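Local coordinates for protein GTN Reductase (Agrobacterium tumefaciens, PDB 4JIC) that binds flavin mononucleotide in a TIM barrel and reduces glycerol trinitrate, probably with ene-reductase activity as in other Old Yellow Enzyme homologues, at residues 178-183 with 230-235; 162-167 with 219-224; 242-247 with 280-285. All coordinates share one frame; numbering follows the deposited sequence.

In the fold
The three contacts sit at different levels of one eight-stranded TIM barrel. Contact 1 joins the C-terminal ends of neighbouring strands 174-178 and 227-231 and holds His-178, Asn-181 and Arg-230 of the flavin pocket. Contact 2 pairs helices 150-169 and 209-222, which precede those same two strands; its centre is about 21 Å from that of contact 1, and its Ile-222 side chain is about 12 Å from that of the flavin-binding Gln-97. Contact 3 lies at the surface, centred about 14 Å from contact 1, and touches it where Pro-233 CB packs 3.6 Å from Phe-284 CZ. Contacts 2 and 3 are about 32 Å apart between centres.

Contact 1 (178-183 with 230-235); sequences HAANGY and RLSPVT. With FMN (flavin mononucleotide), chain D.
Two adjacent parallel strands of the barrel meet at their C-terminal ends, and their loops carry the contact on beside the pyrimidine end of the flavin. His-178 and Arg-230 form the last bridge, side chains on one face of the sheet. Beyond the weak bond from Ala-179 N to Arg-230 O, strand pairing gives way to other links, although the backbones stay close (Ala-180 CA to Leu-231 CA 4.7 Å): a water links Ser-232 N to Ala-179 O. Ser-232 OG takes the N-H of Asn-181 at 2.8 Å, nearly straight (166°). The same hydroxyl is bonded to Glu-186, whose other carboxylate oxygen meets Gly-182 N in the type I' turn from Ala-180 to Tyr-183.

As in TIM-barrel enzymes generally, this end holds the active site. Arg-230 extends from its strand and bends at chi3, setting NH1 2.8 Å from FMN O2, at the guanidinium edge; NH1 also donates to FMN O2', and NH2 to FMN O3' at 3.1 Å. The positive group would probably stabilise negative charge at the N1-C2=O2 end of a reduced flavin. His-178 NE2 (3.2 Å from FMN O2) and Asn-181 ND2 (3.3 Å from FMN N1) are close approaches only; ND2 donates to a di(hydroxyethyl)ether, probably from the crystallisation liquor, to which NE2 bonds weakly. Asn-181 OD1 is hydrogen-bonded to Thr-271.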
ATOM      1  N   HIS A 178      -2.252  -4.280  -0.954  1.00  4.10           N
ATOM      2  CA  HIS A 178      -1.062  -4.107  -0.127  1.00  3.91           C
ATOM      3  C   HIS A 178      -0.330  -5.443   0.033  1.00  6.08           C
ATOM      4  O   HIS A 178      -0.726  -6.286   0.832  1.00  6.56           O
ATOM      5  CB  HIS A 178      -1.443  -3.530   1.237  1.00  4.18           C
ATOM      6  CG  HIS A 178      -0.294  -2.915   1.965  1.00  4.25           C
ATOM      7  ND1 HIS A 178       1.017  -3.253   1.706  1.00  5.52           N
ATOM      8  CD2 HIS A 178      -0.258  -1.965   2.929  1.00  4.19           C
ATOM      9  CE1 HIS A 178       1.812  -2.538   2.487  1.00  4.71           C
ATOM     10  NE2 HIS A 178       1.062  -1.757   3.247  1.00  4.95           N
ATOM     11  N   ALA A 179       0.722  -5.643  -0.753  1.00  4.74           N
ATOM     12  CA  ALA A 179       1.493  -6.878  -0.670  1.00  5.06           C
ATOM     13  C   ALA A 179       2.928  -6.566  -0.283  1.00  5.78           C
ATOM     14  O   ALA A 179       3.864  -7.278  -0.668  1.00  6.52           O
ATOM     15  CB  ALA A 179       1.438  -7.635  -2.000  1.00  4.90           C
ATOM     16  N   ALA A 180       3.091  -5.506   0.501  1.00  4.31           N
ATOM     17  CA  ALA A 180       4.415  -5.005   0.842  1.00  5.70           C
ATOM     18  C   ALA A 180       4.621  -4.845   2.347  1.00  4.77           C
ATOM     19  O   ALA A 180       3.742  -5.185   3.152  1.00  3.95           O
ATOM     20  CB  ALA A 180       4.657  -3.668   0.141  1.00  8.71           C
ATOM     21  N   ASN A 181       5.798  -4.322   2.692  1.00  4.95           N
ATOM     22  CA  ASN A 181       6.145  -3.859   4.038  1.00  5.03           C
ATOM     23  C   ASN A 181       5.882  -4.850   5.166  1.00  4.74           C
ATOM     24  O   ASN A 181       5.472  -4.469   6.263  1.00  5.96           O
ATOM     25  CB  ASN A 181       5.491  -2.499   4.318  1.00  4.70           C
ATOM     26  CG  ASN A 181       5.929  -1.444   3.325  1.00  7.22           C
ATOM     27  OD1 ASN A 181       7.020  -1.538   2.762  1.00  8.17           O
ATOM     28  ND2 ASN A 181       5.084  -0.436   3.098  1.00  8.29           N
ATOM     29  N   GLY A 182       6.108  -6.134   4.889  1.00  4.40           N
ATOM     30  CA  GLY A 182       6.057  -7.148   5.926  1.00  5.19           C
ATOM     31  C   GLY A 182       4.665  -7.493   6.423  1.00  4.20           C
ATOM     32  O   GLY A 182       4.528  -8.084   7.490  1.00  5.58           O
ATOM     33  N   TYR A 183       3.629  -7.152   5.659  1.00  3.56           N
ATOM     34  CA  TYR A 183       2.267  -7.471   6.094  1.00  3.54           C
ATOM     35  C   TYR A 183       1.837  -8.858   5.613  1.00  4.07           C
ATOM     36  O   TYR A 183       2.685  -9.657   5.231  1.00  4.39           O
ATOM     37  CB  TYR A 183       1.283  -6.335   5.753  1.00  3.46           C
ATOM     38  CG  TYR A 183       1.631  -5.091   6.560  1.00  3.48           C
ATOM     39  CD1 TYR A 183       1.473  -5.076   7.949  1.00  3.56           C
ATOM     40  CD2 TYR A 183       2.172  -3.968   5.949  1.00  5.80           C
ATOM     41  CE1 TYR A 183       1.810  -3.953   8.696  1.00  4.24           C
ATOM     42  CE2 TYR A 183       2.516  -2.836   6.693  1.00  5.04           C
ATOM     43  CZ  TYR A 183       2.326  -2.837   8.056  1.00  6.30           C
ATOM     44  OH  TYR A 183       2.674  -1.723   8.788  1.00  6.35           O
ATOM     45  N   ARG A 230       1.109  -3.495  -4.608  1.00  3.47           N
ATOM     46  CA  ARG A 230       2.360  -2.909  -4.133  1.00  3.48           C
ATOM     47  C   ARG A 230       3.305  -3.988  -3.628  1.00  3.82           C
ATOM     48  O   ARG A 230       2.913  -4.860  -2.854  1.00  5.82           O
ATOM     49  CB  ARG A 230       2.132  -1.890  -3.015  1.00  4.78           C
ATOM     50  CG  ARG A 230       3.364  -1.000  -2.824  1.00  4.55           C
ATOM     51  CD  ARG A 230       3.156   0.076  -1.770  1.00  6.76           C
ATOM     52  NE  ARG A 230       3.889   1.294  -2.123  1.00  5.16           N
ATOM     53  CZ  ARG A 230       4.332   2.193  -1.249  1.00  5.76           C
ATOM     54  NH1 ARG A 230       4.155   2.019   0.051  1.00  4.74           N
ATOM     55  NH2 ARG A 230       4.968   3.275  -1.686  1.00  5.53           N
ATOM     56  N   LEU A 231       4.555  -3.915  -4.073  1.00  3.58           N
ATOM     57  CA  LEU A 231       5.571  -4.898  -3.717  1.00  5.67           C
ATOM     58  C   LEU A 231       6.804  -4.194  -3.174  1.00  6.78           C
ATOM     59  O   LEU A 231       7.100  -3.061  -3.557  1.00  7.03           O
ATOM     60  CB  LEU A 231       5.963  -5.693  -4.955  1.00  3.74           C
ATOM     61  CG  LEU A 231       4.818  -6.458  -5.609  1.00  3.73           C
ATOM     62  CD1 LEU A 231       5.275  -6.969  -6.975  1.00  3.88           C
ATOM     63  CD2 LEU A 231       4.332  -7.594  -4.708  1.00  5.06           C
ATOM     64  N   SER A 232       7.546  -4.884  -2.315  1.00  5.03           N
ATOM     65  CA  SER A 232       8.729  -4.302  -1.679  1.00  5.97           C
ATOM     66  C   SER A 232       9.757  -5.396  -1.439  1.00  5.64           C
ATOM     67  O   SER A 232       9.843  -5.954  -0.344  1.00  6.66           O
ATOM     68  CB  SER A 232       8.344  -3.599  -0.367  1.00  5.63           C
ATOM     69  OG  SER A 232       7.590  -4.450   0.491  1.00  4.98           O
ATOM     70  N   PRO A 233      10.534  -5.723  -2.480  1.00  6.87           N
ATOM     71  CA  PRO A 233      11.380  -6.926  -2.458  1.00  6.97           C
ATOM     72  C   PRO A 233      12.366  -7.010  -1.289  1.00  7.61           C
ATOM     73  O   PRO A 233      12.583  -8.111  -0.777  1.00  8.26           O
ATOM     74  CB  PRO A 233      12.140  -6.858  -3.787  1.00  6.58           C
ATOM     75  CG  PRO A 233      11.290  -6.002  -4.680  1.00 10.60           C
ATOM     76  CD  PRO A 233      10.570  -5.023  -3.777  1.00  7.51           C
ATOM     77  N   VAL A 234      12.946  -5.896  -0.855  1.00  5.61           N
ATOM     78  CA  VAL A 234      14.026  -5.998   0.132  1.00  5.71           C
ATOM     79  C   VAL A 234      13.786  -5.301   1.462  1.00  4.78           C
ATOM     80  O   VAL A 234      14.669  -5.278   2.320  1.00  6.75           O
ATOM     81  CB  VAL A 234      15.369  -5.495  -0.440  1.00  8.73           C
ATOM     82  CG1 VAL A 234      15.719  -6.259  -1.710  1.00 10.45           C
ATOM     83  CG2 VAL A 234      15.311  -3.989  -0.699  1.00 11.14           C
ATOM     84  N   THR A 235      12.604  -4.734   1.652  1.00  5.32           N
ATOM     85  CA  THR A 235      12.403  -3.883   2.807  1.00  5.42           C
ATOM     86  C   THR A 235      12.510  -4.676   4.108  1.00  7.06           C
ATOM     87  O   THR A 235      12.029  -5.801   4.199  1.00  8.45           O
ATOM     88  CB  THR A 235      11.050  -3.150   2.732  1.00  7.48           C
ATOM     89  OG1 THR A 235      10.937  -2.252   3.843  1.00  6.48           O
ATOM     90  CG2 THR A 235       9.884  -4.135   2.758  1.00  6.11           C
TER
HETATM   91  N1  FMN D 401       3.255   2.325   2.804  1.00  4.63           N
HETATM   92  C2  FMN D 401       2.148   1.580   2.471  1.00  4.59           C
HETATM   93  O2  FMN D 401       2.249   0.721   1.592  1.00  4.83           O
HETATM   94  N3  FMN D 401       0.946   1.780   3.131  1.00  4.35           N
HETATM   95  C4  FMN D 401       0.849   2.645   4.191  1.00  5.62           C
HETATM   96  O4  FMN D 401      -0.246   2.788   4.759  1.00  5.14           O
HETATM   97  C4A FMN D 401       1.981   3.387   4.548  1.00  5.04           C
HETATM   98  N5  FMN D 401       1.924   4.263   5.618  1.00  5.81           N
HETATM   99  C5A FMN D 401       2.949   5.176   5.749  1.00  5.38           C
HETATM  100  C6  FMN D 401       2.793   6.229   6.654  1.00  4.84           C
HETATM  101  C7  FMN D 401       3.784   7.188   6.814  1.00  5.49           C
HETATM  102  C7M FMN D 401       3.583   8.331   7.772  1.00  6.12           C
HETATM  103  C8  FMN D 401       4.935   7.103   6.040  1.00  5.01           C
HETATM  104  C8M FMN D 401       5.991   8.176   6.145  1.00  6.67           C
HETATM  105  C9  FMN D 401       5.081   6.068   5.118  1.00  4.25           C
HETATM  106  C9A FMN D 401       4.098   5.089   4.973  1.00  4.62           C
HETATM  107  N10 FMN D 401       4.265   4.042   4.071  1.00  4.19           N
HETATM  108  C10 FMN D 401       3.176   3.226   3.841  1.00  3.71           C
HETATM  109  C1' FMN D 401       5.397   4.061   3.082  1.00  3.71           C
HETATM  110  C2' FMN D 401       5.221   5.141   2.011  1.00  5.48           C
HETATM  111  O2' FMN D 401       4.159   4.804   1.129  1.00  4.55           O
HETATM  112  C3' FMN D 401       6.487   5.298   1.174  1.00  6.59           C
HETATM  113  O3' FMN D 401       6.859   4.032   0.661  1.00  4.86           O
HETATM  114  C4' FMN D 401       7.647   5.877   1.979  1.00  5.82           C
HETATM  115  O4' FMN D 401       7.258   7.078   2.604  1.00  7.15           O
HETATM  116  C5' FMN D 401       8.877   6.169   1.118  1.00  6.13           C
HETATM  117  O5' FMN D 401       8.570   7.096   0.093  1.00  5.18           O
HETATM  118  P   FMN D 401       9.102   8.623   0.190  1.00  6.03           P
HETATM  119  O1P FMN D 401       8.591   9.148   1.505  1.00  4.91           O
HETATM  120  O2P FMN D 401      10.611   8.577   0.173  1.00  6.79           O
HETATM  121  O3P FMN D 401       8.549   9.372  -0.985  1.00  7.08           O
HETATM  122  O   HOH W   1       6.503  -7.329  -1.249  1.00  6.57           O

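Contact 2 (162-167 with 219-224); sequences SGARAA and AEEIGA
Ala-164 opens the contact from helix 150-169 by directing its methyl group at the end of helix 209-222. Its CB lies 3.7 Å from Ile-222 CG2, and the same branch of the isoleucine rests against the backbone, 3.4 Å from Ala-164 O. Ile-222 CG2 is the atom that does the touching because it stands anti to its own carbonyl carbon, while CG1 occupies the place between backbone N and carbonyl carbon (chi1 65°). With so small a residue at position 164, the two backbones come close: the CA atoms of Ala-164 and Ile-222 are 6.6 Å apart.

One residue further on, Arg-165 supplies the polar half of the contact. Its chain runs out extended and then bends at chi3 (-49°), which brings the guanidinium obliquely across the end of Glu-221. The grip is side-on and uses two nitrogens: NE donates to Glu-221 OE2 at 2.9 Å and NH1 to Glu-221 OE1 at 3.0 Å, both in nearly straight bonds. Each oxygen lies near the guanidinium plane, but the carboxylate is turned strongly against it, the two planes standing 75° apart, so both donors arrive from above the carboxylate plane. Glu-221 reaches this position through a bend at chi2, and its OE2 also lies along the aliphatic part of the arginine, 3.6 Å from Arg-165 CG. This salt bridge lies toward the solvent, outside the buried apolar pair.

Both helices belong to the outer layer of the barrel and lead into the neighbouring strands 174-178 and 227-231. Beneath them, Ala-167 and Ile-222 both pack on Val-175 of strand 174-178.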
ATOM      1  N   SER A 162     -14.788  -9.133  -0.720  1.00  7.44           N
ATOM      2  CA  SER A 162     -15.690  -8.173  -0.082  1.00  8.32           C
ATOM      3  C   SER A 162     -15.093  -6.780  -0.065  1.00  5.64           C
ATOM      4  O   SER A 162     -15.781  -5.800  -0.351  1.00  6.85           O
ATOM      5  CB  SER A 162     -15.970  -8.585   1.367  1.00 12.94           C
ATOM      6  OG  SER A 162     -16.833  -9.699   1.421  1.00 21.53           O
ATOM      7  N   GLY A 163     -13.813  -6.698   0.285  1.00  7.90           N
ATOM      8  CA  GLY A 163     -13.118  -5.427   0.366  1.00  5.56           C
ATOM      9  C   GLY A 163     -13.023  -4.732  -0.982  1.00  6.44           C
ATOM     10  O   GLY A 163     -13.211  -3.513  -1.086  1.00  7.24           O
ATOM     11  N   ALA A 164     -12.712  -5.503  -2.019  1.00  5.93           N
ATOM     12  CA  ALA A 164     -12.625  -4.944  -3.363  1.00  7.38           C
ATOM     13  C   ALA A 164     -13.998  -4.467  -3.813  1.00  7.20           C
ATOM     14  O   ALA A 164     -14.118  -3.402  -4.414  1.00  6.34           O
ATOM     15  CB  ALA A 164     -12.046  -5.960  -4.351  1.00  6.70           C
ATOM     16  N   ARG A 165     -15.029  -5.255  -3.512  1.00  5.24           N
ATOM     17  CA  ARG A 165     -16.407  -4.881  -3.820  1.00  4.75           C
ATOM     18  C   ARG A 165     -16.767  -3.582  -3.098  1.00  6.01           C
ATOM     19  O   ARG A 165     -17.361  -2.674  -3.689  1.00  9.67           O
ATOM     20  CB  ARG A 165     -17.357  -6.014  -3.406  1.00 12.95           C
ATOM     21  CG  ARG A 165     -18.810  -5.835  -3.818  1.00 16.95           C
ATOM     22  CD  ARG A 165     -19.615  -7.085  -3.441  1.00 17.53           C
ATOM     23  NE  ARG A 165     -18.930  -8.292  -3.892  1.00 17.54           N
ATOM     24  CZ  ARG A 165     -18.677  -9.354  -3.129  1.00 17.03           C
ATOM     25  NH1 ARG A 165     -18.034 -10.398  -3.640  1.00 15.36           N
ATOM     26  NH2 ARG A 165     -19.071  -9.385  -1.864  1.00 17.59           N
ATOM     27  N   ALA A 166     -16.385  -3.493  -1.827  1.00  6.17           N
ATOM     28  CA  ALA A 166     -16.655  -2.303  -1.017  1.00  5.49           C
ATOM     29  C   ALA A 166     -15.952  -1.068  -1.584  1.00  4.73           C
ATOM     30  O   ALA A 166     -16.510   0.034  -1.595  1.00  6.44           O
ATOM     31  CB  ALA A 166     -16.229  -2.541   0.422  1.00  5.21           C
ATOM     32  N   ALA A 167     -14.725  -1.254  -2.056  1.00  4.58           N
ATOM     33  CA  ALA A 167     -13.983  -0.147  -2.654  1.00  6.58           C
ATOM     34  C   ALA A 167     -14.731   0.415  -3.856  1.00  5.45           C
ATOM     35  O   ALA A 167     -14.824   1.637  -4.027  1.00  7.10           O
ATOM     36  CB  ALA A 167     -12.587  -0.609  -3.065  1.00  6.61           C
ATOM     37  N   ALA A 219      -9.111  -9.323  -8.815  1.00  5.06           N
ATOM     38  CA  ALA A 219      -9.274  -9.029 -10.232  1.00  6.74           C
ATOM     39  C   ALA A 219     -10.593  -9.589 -10.777  1.00  7.36           C
ATOM     40  O   ALA A 219     -11.255  -8.944 -11.596  1.00  8.14           O
ATOM     41  CB  ALA A 219      -8.079  -9.565 -11.031  1.00  6.71           C
ATOM     42  N   GLU A 220     -10.976 -10.779 -10.314  0.58  8.16           N
ATOM     43  CA  GLU A 220     -12.250 -11.381 -10.714  0.58  8.40           C
ATOM     44  C   GLU A 220     -13.433 -10.530 -10.258  0.58  8.55           C
ATOM     45  O   GLU A 220     -14.446 -10.429 -10.954  0.58 10.18           O
ATOM     46  CB  GLU A 220     -12.391 -12.799 -10.146  0.58  8.14           C
ATOM     47  CG  GLU A 220     -13.777 -13.413 -10.311  0.58 10.30           C
ATOM     48  CD  GLU A 220     -14.065 -13.875 -11.730  0.58 12.76           C
ATOM     49  OE1 GLU A 220     -15.256 -14.087 -12.056  0.58 16.48           O
ATOM     50  OE2 GLU A 220     -13.107 -14.046 -12.515  0.58 12.71           O
ATOM     51  N   GLU A 221     -13.298  -9.920  -9.087  1.00  7.17           N
ATOM     52  CA  GLU A 221     -14.385  -9.145  -8.502  1.00  8.85           C
ATOM     53  C   GLU A 221     -14.582  -7.777  -9.147  1.00  8.08           C
ATOM     54  O   GLU A 221     -15.710  -7.398  -9.476  1.00 10.00           O
ATOM     55  CB  GLU A 221     -14.204  -9.007  -6.981  1.00 11.68           C
ATOM     56  CG  GLU A 221     -15.268  -8.141  -6.304  1.00 15.38           C
ATOM     57  CD  GLU A 221     -16.672  -8.741  -6.350  1.00 20.86           C
ATOM     58  OE1 GLU A 221     -16.805  -9.982  -6.291  1.00 21.86           O
ATOM     59  OE2 GLU A 221     -17.646  -7.959  -6.437  1.00 22.76           O
ATOM     60  N   ILE A 222     -13.493  -7.034  -9.326  1.00  9.11           N
ATOM     61  CA  ILE A 222     -13.610  -5.660  -9.808  1.00  8.30           C
ATOM     62  C   ILE A 222     -13.016  -5.419 -11.191  1.00  6.64           C
ATOM     63  O   ILE A 222     -13.167  -4.327 -11.755  1.00  8.88           O
ATOM     64  CB  ILE A 222     -12.986  -4.666  -8.818  1.00  8.59           C
ATOM     65  CG1 ILE A 222     -11.475  -4.903  -8.705  1.00  7.61           C
ATOM     66  CG2 ILE A 222     -13.646  -4.806  -7.451  1.00  9.03           C
ATOM     67  CD1 ILE A 222     -10.733  -3.755  -8.043  1.00  8.39           C
ATOM     68  N   GLY A 223     -12.346  -6.435 -11.728  1.00  6.74           N
ATOM     69  CA  GLY A 223     -11.689  -6.330 -13.016  1.00  8.57           C
ATOM     70  C   GLY A 223     -10.194  -6.132 -12.878  1.00  7.10           C
ATOM     71  O   GLY A 223      -9.733  -5.297 -12.096  1.00  6.21           O
ATOM     72  N   ALA A 224      -9.429  -6.888 -13.655  1.00  6.75           N
ATOM     73  CA  ALA A 224      -7.981  -6.758 -13.636  1.00  7.20           C
ATOM     74  C   ALA A 224      -7.537  -5.331 -13.952  1.00  7.08           C
ATOM     75  O   ALA A 224      -6.535  -4.850 -13.421  1.00  6.45           O
ATOM     76  CB  ALA A 224      -7.354  -7.746 -14.623  1.00  7.37           C
TER

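Contact 3 (242-247 with 280-285); sequences EADPQP and GDKPFD
Gln-246 OE1 is gripped twice: the backbone N of Asp-285 donates to it at 2.8 Å, the N-H meeting a lone pair within the plane of the amide carbonyl, and water 3 donates to it at 2.6 Å while also bonding Pro-283 O. The other half of the amide answers the same residue, since Gln-246 NE2 gives its N-H to Asp-285 O at 3.1 Å, tilted from that carbonyl plane. A single glutamine side chain thus pairs with both backbone polar groups of Asp-285, and NE2 has a further acceptor in Asn-250. The bend at chi2 (88°) lays the amide over one face of Phe-284, the two planes only 18° apart, with NE2 3.7 Å from Phe-284 CZ near the rim.

The contact ties the start of helix 245-256 to the loop that leads from strand 263-267 into helix 286-295, at the surface of the TIM barrel, against the loop that follows strand 227-231. Asp-285 is the N-cap of the second helix, its OD1 bonded to Ser-288 N. Pro-245 CG packs 3.9 Å from Phe-284 CD1, and Pro-245 O lies at the ring edge.

Toward solvent, Lys-282 NZ forms a salt bridge with Asp-244 OD1 at 2.9 Å, arriving from above the carboxylate plane. Beyond it the backbones touch: Gly-280 CA makes a C-H...O contact with Ala-243 O at 3.3 Å, and water 2 links that oxygen to Asp-281 N.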
ATOM      1  N   GLU A 242      14.271 -11.898   3.835  1.00  7.60           N
ATOM      2  CA  GLU A 242      14.333 -12.849   2.725  1.00  6.34           C
ATOM      3  C   GLU A 242      15.740 -12.779   2.152  1.00  6.77           C
ATOM      4  O   GLU A 242      16.182 -11.712   1.742  1.00  8.88           O
ATOM      5  CB  GLU A 242      13.316 -12.463   1.645  1.00  8.02           C
ATOM      6  CG  GLU A 242      13.503 -13.199   0.332  1.00  9.55           C
ATOM      7  CD  GLU A 242      13.456 -14.707   0.478  1.00 10.52           C
ATOM      8  OE1 GLU A 242      14.413 -15.377   0.029  1.00  9.95           O
ATOM      9  OE2 GLU A 242      12.468 -15.230   1.040  1.00  8.82           O
ATOM     10  N   ALA A 243      16.443 -13.906   2.119  1.00  8.33           N
ATOM     11  CA  ALA A 243      17.841 -13.895   1.710  1.00  9.95           C
ATOM     12  C   ALA A 243      18.051 -13.969   0.201  1.00  9.11           C
ATOM     13  O   ALA A 243      19.139 -13.656  -0.288  1.00 11.31           O
ATOM     14  CB  ALA A 243      18.611 -15.023   2.411  1.00 10.37           C
ATOM     15  N   ASP A 244      17.024 -14.380  -0.537  1.00  8.82           N
ATOM     16  CA  ASP A 244      17.168 -14.605  -1.976  1.00 10.27           C
ATOM     17  C   ASP A 244      15.952 -14.043  -2.702  1.00  7.47           C
ATOM     18  O   ASP A 244      15.178 -14.785  -3.294  1.00  7.06           O
ATOM     19  CB  ASP A 244      17.314 -16.108  -2.259  1.00 10.23           C
ATOM     20  CG  ASP A 244      17.981 -16.405  -3.601  1.00 15.07           C
ATOM     21  OD1 ASP A 244      18.515 -15.477  -4.244  1.00 13.96           O
ATOM     22  OD2 ASP A 244      17.988 -17.588  -4.002  1.00 19.17           O
ATOM     23  N   PRO A 245      15.775 -12.718  -2.654  1.00  8.72           N
ATOM     24  CA  PRO A 245      14.540 -12.151  -3.208  1.00  7.60           C
ATOM     25  C   PRO A 245      14.444 -12.158  -4.736  1.00  7.21           C
ATOM     26  O   PRO A 245      13.320 -12.080  -5.241  1.00  6.80           O
ATOM     27  CB  PRO A 245      14.562 -10.710  -2.692  1.00  8.14           C
ATOM     28  CG  PRO A 245      16.033 -10.406  -2.560  1.00  9.86           C
ATOM     29  CD  PRO A 245      16.631 -11.689  -2.039  1.00  9.89           C
ATOM     30  N   GLN A 246      15.557 -12.231  -5.465  1.00  7.64           N
ATOM     31  CA  GLN A 246      15.438 -12.107  -6.924  1.00  7.85           C
ATOM     32  C   GLN A 246      14.594 -13.220  -7.560  1.00  7.63           C
ATOM     33  O   GLN A 246      13.637 -12.929  -8.270  1.00  7.22           O
ATOM     34  CB  GLN A 246      16.787 -11.970  -7.628  1.00  8.38           C
ATOM     35  CG  GLN A 246      16.620 -11.407  -9.049  1.00  8.51           C
ATOM     36  CD  GLN A 246      16.628  -9.885  -9.076  1.00  9.41           C
ATOM     37  OE1 GLN A 246      17.543  -9.264  -8.544  1.00 10.14           O
ATOM     38  NE2 GLN A 246      15.617  -9.284  -9.701  1.00 10.02           N
ATOM     39  N   PRO A 247      14.922 -14.491  -7.289  1.00  7.13           N
ATOM     40  CA  PRO A 247      14.122 -15.541  -7.931  1.00  6.78           C
ATOM     41  C   PRO A 247      12.665 -15.491  -7.489  1.00  6.91           C
ATOM     42  O   PRO A 247      11.768 -15.761  -8.294  1.00  7.77           O
ATOM     43  CB  PRO A 247      14.760 -16.844  -7.440  1.00  8.39           C
ATOM     44  CG  PRO A 247      16.072 -16.470  -6.858  1.00 11.40           C
ATOM     45  CD  PRO A 247      16.034 -15.030  -6.485  1.00  8.09           C
ATOM     46  N   GLY A 280      20.023 -10.181   1.601  1.00 17.92           N
ATOM     47  CA  GLY A 280      20.867 -11.323   1.300  1.00 17.81           C
ATOM     48  C   GLY A 280      22.293 -10.933   0.957  1.00 14.97           C
ATOM     49  O   GLY A 280      22.758  -9.836   1.276  1.00 17.04           O
ATOM     50  N   ASP A 281      22.988 -11.851   0.298  1.00 11.91           N
ATOM     51  CA  ASP A 281      24.362 -11.631  -0.123  1.00 10.01           C
ATOM     52  C   ASP A 281      24.438 -10.727  -1.351  1.00 11.39           C
ATOM     53  O   ASP A 281      25.402  -9.982  -1.521  1.00 12.67           O
ATOM     54  CB  ASP A 281      25.010 -12.971  -0.457  1.00 10.11           C
ATOM     55  CG  ASP A 281      26.517 -12.879  -0.560  1.00  9.92           C
ATOM     56  OD1 ASP A 281      27.136 -12.165   0.263  1.00  8.38           O
ATOM     57  OD2 ASP A 281      27.079 -13.530  -1.459  1.00 10.89           O
ATOM     58  N   LYS A 282      23.429 -10.806  -2.211  1.00 12.90           N
ATOM     59  CA  LYS A 282      23.466 -10.118  -3.496  1.00 11.88           C
ATOM     60  C   LYS A 282      22.502  -8.931  -3.553  1.00 10.10           C
ATOM     61  O   LYS A 282      21.415  -8.979  -2.980  1.00 12.32           O
ATOM     62  CB  LYS A 282      23.119 -11.110  -4.604  1.00 16.29           C
ATOM     63  CG  LYS A 282      23.830 -12.460  -4.469  1.00 19.68           C
ATOM     64  CD  LYS A 282      23.123 -13.565  -5.253  1.00 20.95           C
ATOM     65  CE  LYS A 282      21.753 -13.891  -4.663  1.00 21.76           C
ATOM     66  NZ  LYS A 282      21.212 -15.180  -5.182  1.00 22.94           N
ATOM     67  N   PRO A 283      22.899  -7.858  -4.250  1.00 10.50           N
ATOM     68  CA  PRO A 283      21.998  -6.715  -4.434  1.00  9.91           C
ATOM     69  C   PRO A 283      20.813  -7.118  -5.299  1.00 10.38           C
ATOM     70  O   PRO A 283      20.959  -7.975  -6.165  1.00 12.76           O
ATOM     71  CB  PRO A 283      22.854  -5.698  -5.199  1.00 14.06           C
ATOM     72  CG  PRO A 283      24.275  -6.210  -5.118  1.00 18.42           C
ATOM     73  CD  PRO A 283      24.179  -7.689  -4.955  1.00 14.96           C
ATOM     74  N   PHE A 284      19.661  -6.498  -5.071  1.00  8.56           N
ATOM     75  CA  PHE A 284      18.494  -6.734  -5.912  1.00  7.44           C
ATOM     76  C   PHE A 284      18.650  -5.956  -7.221  1.00  9.43           C
ATOM     77  O   PHE A 284      19.124  -4.819  -7.218  1.00 10.38           O
ATOM     78  CB  PHE A 284      17.217  -6.322  -5.167  1.00  5.25           C
ATOM     79  CG  PHE A 284      15.947  -6.792  -5.823  1.00  5.65           C
ATOM     80  CD1 PHE A 284      15.479  -8.078  -5.602  1.00  6.54           C
ATOM     81  CD2 PHE A 284      15.223  -5.954  -6.655  1.00  8.07           C
ATOM     82  CE1 PHE A 284      14.311  -8.526  -6.202  1.00  5.04           C
ATOM     83  CE2 PHE A 284      14.047  -6.389  -7.265  1.00  7.90           C
ATOM     84  CZ  PHE A 284      13.584  -7.679  -7.032  1.00  6.13           C
ATOM     85  N   ASP A 285      18.277  -6.586  -8.337  1.00  7.25           N
ATOM     86  CA  ASP A 285      18.392  -5.980  -9.663  1.00  6.62           C
ATOM     87  C   ASP A 285      16.995  -5.539 -10.091  1.00  5.64           C
ATOM     88  O   ASP A 285      16.178  -6.359 -10.504  1.00  7.56           O
ATOM     89  CB  ASP A 285      18.973  -7.009 -10.643  1.00  8.50           C
ATOM     90  CG  ASP A 285      19.227  -6.445 -12.033  1.00 12.55           C
ATOM     91  OD1 ASP A 285      18.602  -5.435 -12.405  1.00 13.01           O
ATOM     92  OD2 ASP A 285      20.066  -7.033 -12.756  1.00 17.89           O
TER
HETATM   93  O   HOH W   2      21.714 -14.513  -0.161  1.00 11.45           O
HETATM   94  O   HOH W   3      19.886 -10.115  -7.673  1.00 20.81           O